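DNA polymerase III, beta subunit (Eubacterium rectale, PDB 3T0P) probably tethers DNA polymerases and other proteins to DNA as a ring-shaped, head-to-tail homodimeric sliding clamp, and so makes synthesis processive. Local coordinates at residues F349-D352 with F357-L360; T142-A147 with I326-V331. All blocks are in the same frame, centred on the assembly; numbering follows the deposited sequence. Where two conformers were deposited one is given.

Contact 1: residues F349-D352 with F357-L360; sequences FIKD and FIYL. With EDO (1,2-ethanediol), chain V.
Ile-350 N donates a hydrogen bond to Tyr-359 O at 2.7 Å. Tyr-359 N returns the bond to Ile-350 O at 2.9 Å. The two residues form a hydrogen-bonded pair of the antiparallel hairpin made by strands 348-351 and 357-361. Ile-350 O also lies at the edge of the Phe-357 ring, in its plane. Near the turn, Phe-357 N donates a hydrogen bond to Asp-352 OD1 at 3.0 Å, coming from above the carboxylate plane. Asp-352 OD2 accepts from Lys-356 N inside the turn. CB of Asp-352 sits over one face of the Phe-357 ring, 3.9 Å from its centroid, a CH-pi contact. Phe-357 has CG between its backbone N and carbonyl carbon (chi1 63°), which brings the ring back under Asp-352.

Phe-349, Lys-351, Ile-358 and Leu-360 share one face of the sheet. Ile-358 CG2 meets the edge of the Phe-349 ring at CD2, 3.6 Å away. Leu-360 CD1 approaches the same ring at CE2, also at 3.6 Å. The extended Lys-351 chain runs beside Ile-358, and its NZ makes a weak bond to O1 of an ethanediol, probably from the crystallisation liquor. The carboxylate of Asp-352 thus ties both the next strand and the turn through backbone N-H groups, which would probably stabilise its negative charge.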
# COMPACT_ATOMS: atom_id res chain seq x y z
N PHE B 349 7.58 -1.30 33.76
CA PHE B 349 6.84 -2.51 33.38
C PHE B 349 5.39 -2.20 33.07
O PHE B 349 4.73 -1.53 33.85
CB PHE B 349 6.88 -3.58 34.48
CG PHE B 349 8.24 -4.08 34.88
CD1 PHE B 349 8.99 -3.41 35.85
CD2 PHE B 349 8.73 -5.29 34.39
CE1 PHE B 349 10.24 -3.89 36.25
CE2 PHE B 349 9.97 -5.78 34.81
CZ PHE B 349 10.72 -5.08 35.73
N ILE B 350 4.91 -2.70 31.94
CA ILE B 350 3.51 -2.67 31.58
C ILE B 350 3.02 -4.08 31.89
O ILE B 350 3.50 -5.05 31.28
CB ILE B 350 3.18 -2.23 30.14
CG1 ILE B 350 4.02 -1.02 29.68
CG2 ILE B 350 1.66 -1.99 30.01
CD1 ILE B 350 3.78 -0.60 28.14
N LYS B 351 2.16 -4.21 32.91
CA LYS B 351 1.62 -5.50 33.33
C LYS B 351 0.12 -5.47 33.37
O LYS B 351 -0.49 -4.39 33.38
CB LYS B 351 2.15 -5.92 34.71
CG LYS B 351 3.61 -6.32 34.74
CD LYS B 351 3.94 -7.05 36.04
CE LYS B 351 5.40 -7.43 36.15
NZ LYS B 351 5.67 -8.40 37.25
N ASP B 352 -0.48 -6.64 33.35
CA ASP B 352 -1.93 -6.78 33.44
C ASP B 352 -2.27 -7.54 34.72
O ASP B 352 -1.42 -8.23 35.30
CB ASP B 352 -2.51 -7.49 32.20
CG ASP B 352 -2.20 -8.97 32.13
OD1 ASP B 352 -1.00 -9.33 32.19
OD2 ASP B 352 -3.15 -9.77 32.03
N PHE B 357 0.70 -10.83 30.26
CA PHE B 357 1.87 -10.22 29.63
C PHE B 357 2.70 -9.38 30.57
O PHE B 357 2.22 -8.94 31.62
CB PHE B 357 1.44 -9.33 28.43
CG PHE B 357 0.55 -8.15 28.77
CD1 PHE B 357 1.09 -7.00 29.37
CD2 PHE B 357 -0.80 -8.16 28.46
CE1 PHE B 357 0.27 -5.91 29.69
CE2 PHE B 357 -1.61 -7.05 28.75
CZ PHE B 357 -1.07 -5.93 29.37
N ILE B 358 3.94 -9.12 30.15
CA ILE B 358 4.89 -8.19 30.78
C ILE B 358 5.68 -7.51 29.68
O ILE B 358 6.35 -8.19 28.92
CB ILE B 358 5.86 -8.78 31.84
CG1 ILE B 358 5.16 -9.65 32.90
CG2 ILE B 358 6.64 -7.61 32.51
CD1 ILE B 358 6.16 -10.46 33.85
N TYR B 359 5.55 -6.20 29.57
CA TYR B 359 6.34 -5.41 28.63
C TYR B 359 7.29 -4.56 29.47
O TYR B 359 6.84 -3.75 30.30
CB TYR B 359 5.48 -4.58 27.66
CG TYR B 359 4.68 -5.45 26.72
CD1 TYR B 359 5.24 -5.98 25.57
CD2 TYR B 359 3.36 -5.79 27.02
CE1 TYR B 359 4.52 -6.84 24.74
CE2 TYR B 359 2.62 -6.63 26.18
CZ TYR B 359 3.22 -7.17 25.06
OH TYR B 359 2.48 -8.01 24.24
N LEU B 360 8.59 -4.85 29.38
CA LEU B 360 9.64 -4.13 30.11
C LEU B 360 10.27 -3.16 29.13
O LEU B 360 10.63 -3.57 28.04
CB LEU B 360 10.69 -5.12 30.67
CG LEU B 360 11.87 -4.58 31.50
CD1 LEU B 360 12.51 -5.69 32.27
CD2 LEU B 360 12.97 -3.95 30.61
C1 EDO V . 4.99 -5.31 39.54
O1 EDO V . 6.27 -5.64 38.97
C2 EDO V . 4.13 -6.57 39.71
O2 EDO V . 2.82 -6.23 40.17

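Contact 2: residues T142-A147 with I326-V331; sequences TIFSIA and IDALRV
Phe-144 meets Asp-327 and Val-331 where two domains of the sliding clamp come together. Phe-144 belongs to the loop after helix 132-140, in the central domain. Its partners lie on helix 322-329 of the C-terminal domain and just beyond it. One aromatic ring makes all the close contacts between the two segments.

The tight part lies round that ring. Asp-327 CB is 3.3 Å from Phe-144 CD1 and 3.6 Å from Phe-144 CE1. The carbonyl oxygen of Asp-327 stands over one face of the ring, 3.9 Å above the plane and offset toward the rim. The ring and the Asp-327 side chain pass alongside each other, head to tail, with ring and carboxylate planes 61° apart. With chi1 at 64°, the Phe-144 ring is set between the N and C sides of its own backbone and is directed at the helix. Ala-328 CA approaches Phe-144 CZ at 3.9 Å. The Val-331 side chain points back at Phe-144, and its CG2 lies obliquely 3.7 Å from Phe-144 CE2.

The rest of the interface is looser. The nearest CA atoms, those of Phe-144 and Asp-327, are 6.7 Å apart, and no hydrogen bond joins the two segments. The Asp-327 end is partly exposed, whereas Ala-328 and Val-331 are buried. The carboxylate of Asp-327 finds its charge partners outside the two segments: OD2 makes salt bridges to Arg-176 and Lys-323. These two cations probably favour the charged form of the acid. Arg-176 also touches the Phe-144 side chain. The same oxygen, Asp-327 OD2, lies 3.7 Å from Phe-144 CD1.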
# COMPACT_ATOMS: atom_id res chain seq x y z
N THR B 142 4.68 -9.95 20.27
CA THR B 142 6.07 -10.01 20.70
C THR B 142 7.12 -9.75 19.61
O THR B 142 8.24 -9.36 19.95
CB THR B 142 6.40 -11.42 21.32
OG1 THR B 142 6.14 -12.43 20.34
CG2 THR B 142 5.61 -11.72 22.57
N ILE B 143 6.81 -10.05 18.35
CA ILE B 143 7.79 -9.99 17.24
C ILE B 143 8.46 -8.61 17.05
O ILE B 143 9.61 -8.57 16.60
CB ILE B 143 7.18 -10.50 15.91
CG1 ILE B 143 8.27 -11.08 14.97
CG2 ILE B 143 6.30 -9.45 15.19
CD1 ILE B 143 8.98 -12.27 15.49
N PHE B 144 7.78 -7.52 17.40
CA PHE B 144 8.29 -6.16 17.20
C PHE B 144 9.55 -5.85 18.01
O PHE B 144 10.21 -4.88 17.69
CB PHE B 144 7.20 -5.14 17.55
CG PHE B 144 6.78 -5.17 18.99
CD1 PHE B 144 7.52 -4.51 19.96
CD2 PHE B 144 5.65 -5.88 19.39
CE1 PHE B 144 7.16 -4.57 21.30
CE2 PHE B 144 5.30 -5.94 20.74
CZ PHE B 144 6.04 -5.26 21.68
N SER B 145 9.85 -6.62 19.09
CA SER B 145 11.00 -6.26 19.93
C SER B 145 12.19 -7.22 19.82
O SER B 145 13.04 -7.24 20.70
CB SER B 145 10.58 -6.07 21.39
OG SER B 145 9.80 -7.15 21.85
N ILE B 146 12.31 -7.93 18.69
CA ILE B 146 13.51 -8.71 18.37
C ILE B 146 14.56 -7.70 17.85
O ILE B 146 14.17 -6.63 17.38
CB ILE B 146 13.22 -9.86 17.35
CG1 ILE B 146 12.78 -9.29 15.97
CG2 ILE B 146 12.23 -10.89 17.92
CD1 ILE B 146 12.73 -10.32 14.80
N ALA B 147 15.87 -8.01 17.91
CA ALA B 147 16.87 -7.05 17.42
C ALA B 147 16.77 -6.84 15.90
O ALA B 147 16.49 -7.79 15.17
CB ALA B 147 18.26 -7.49 17.81
N ILE B 326 4.72 2.78 21.89
CA ILE B 326 3.77 2.64 20.79
C ILE B 326 3.72 1.15 20.37
O ILE B 326 2.64 0.56 20.35
CB ILE B 326 4.13 3.57 19.62
CG1 ILE B 326 3.80 5.03 19.95
CG2 ILE B 326 3.39 3.14 18.34
CD1 ILE B 326 4.53 6.07 19.11
N ASP B 327 4.88 0.52 20.15
CA ASP B 327 4.93 -0.90 19.76
C ASP B 327 4.18 -1.79 20.75
O ASP B 327 3.38 -2.59 20.32
CB ASP B 327 6.37 -1.42 19.67
CG ASP B 327 7.21 -0.90 18.54
OD1 ASP B 327 6.65 -0.18 17.66
OD2 ASP B 327 8.44 -1.19 18.53
N ALA B 328 4.41 -1.59 22.09
CA ALA B 328 3.76 -2.42 23.09
C ALA B 328 2.28 -2.07 23.24
O ALA B 328 1.47 -2.98 23.33
CB ALA B 328 4.47 -2.29 24.44
N LEU B 329 1.92 -0.78 23.28
CA LEU B 329 0.52 -0.39 23.46
C LEU B 329 -0.34 -0.82 22.28
O LEU B 329 -1.48 -1.20 22.51
CB LEU B 329 0.38 1.11 23.74
CG LEU B 329 0.97 1.60 25.06
CD1 LEU B 329 1.07 3.13 25.07
CD2 LEU B 329 0.18 1.08 26.26
N ARG B 330 0.19 -0.82 21.05
CA ARG B 330 -0.51 -1.30 19.83
C ARG B 330 -0.97 -2.76 19.92
O ARG B 330 -1.87 -3.18 19.19
CB ARG B 330 0.39 -1.18 18.60
CG ARG B 330 0.36 0.20 17.96
CD ARG B 330 1.16 0.19 16.69
NE ARG B 330 1.25 1.53 16.11
CZ ARG B 330 2.21 1.91 15.28
NH1 ARG B 330 3.17 1.07 14.93
NH2 ARG B 330 2.22 3.15 14.80
N VAL B 331 -0.32 -3.56 20.79
CA VAL B 331 -0.63 -5.00 20.87
C VAL B 331 -1.29 -5.35 22.19
O VAL B 331 -1.45 -6.54 22.47
CB VAL B 331 0.60 -5.89 20.57
CG1 VAL B 331 1.13 -5.59 19.17
CG2 VAL B 331 1.70 -5.72 21.62

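In the fold
The centres of contacts 1 and 2 are about 12 Å apart, and they touch directly. Tyr-359 of contact 1 packs on Phe-144, Ala-328 and Val-331 of contact 2. Its hydroxyl is also hydrogen-bonded to Gln-141 O and Arg-180 NE. Ile-350 adds a further contact with Ala-328. Both segments of contact 2 precede the hairpin of contact 1 in the chain. Strand 357-361 pairs with strand 176-184, so one antiparallel sheet runs from the central into the C-terminal domain. Helix 322-329 and the 142-147 loop meet over that sheet. The two domains are therefore joined both by strand pairing and by side-chain packing within one subunit of the clamp.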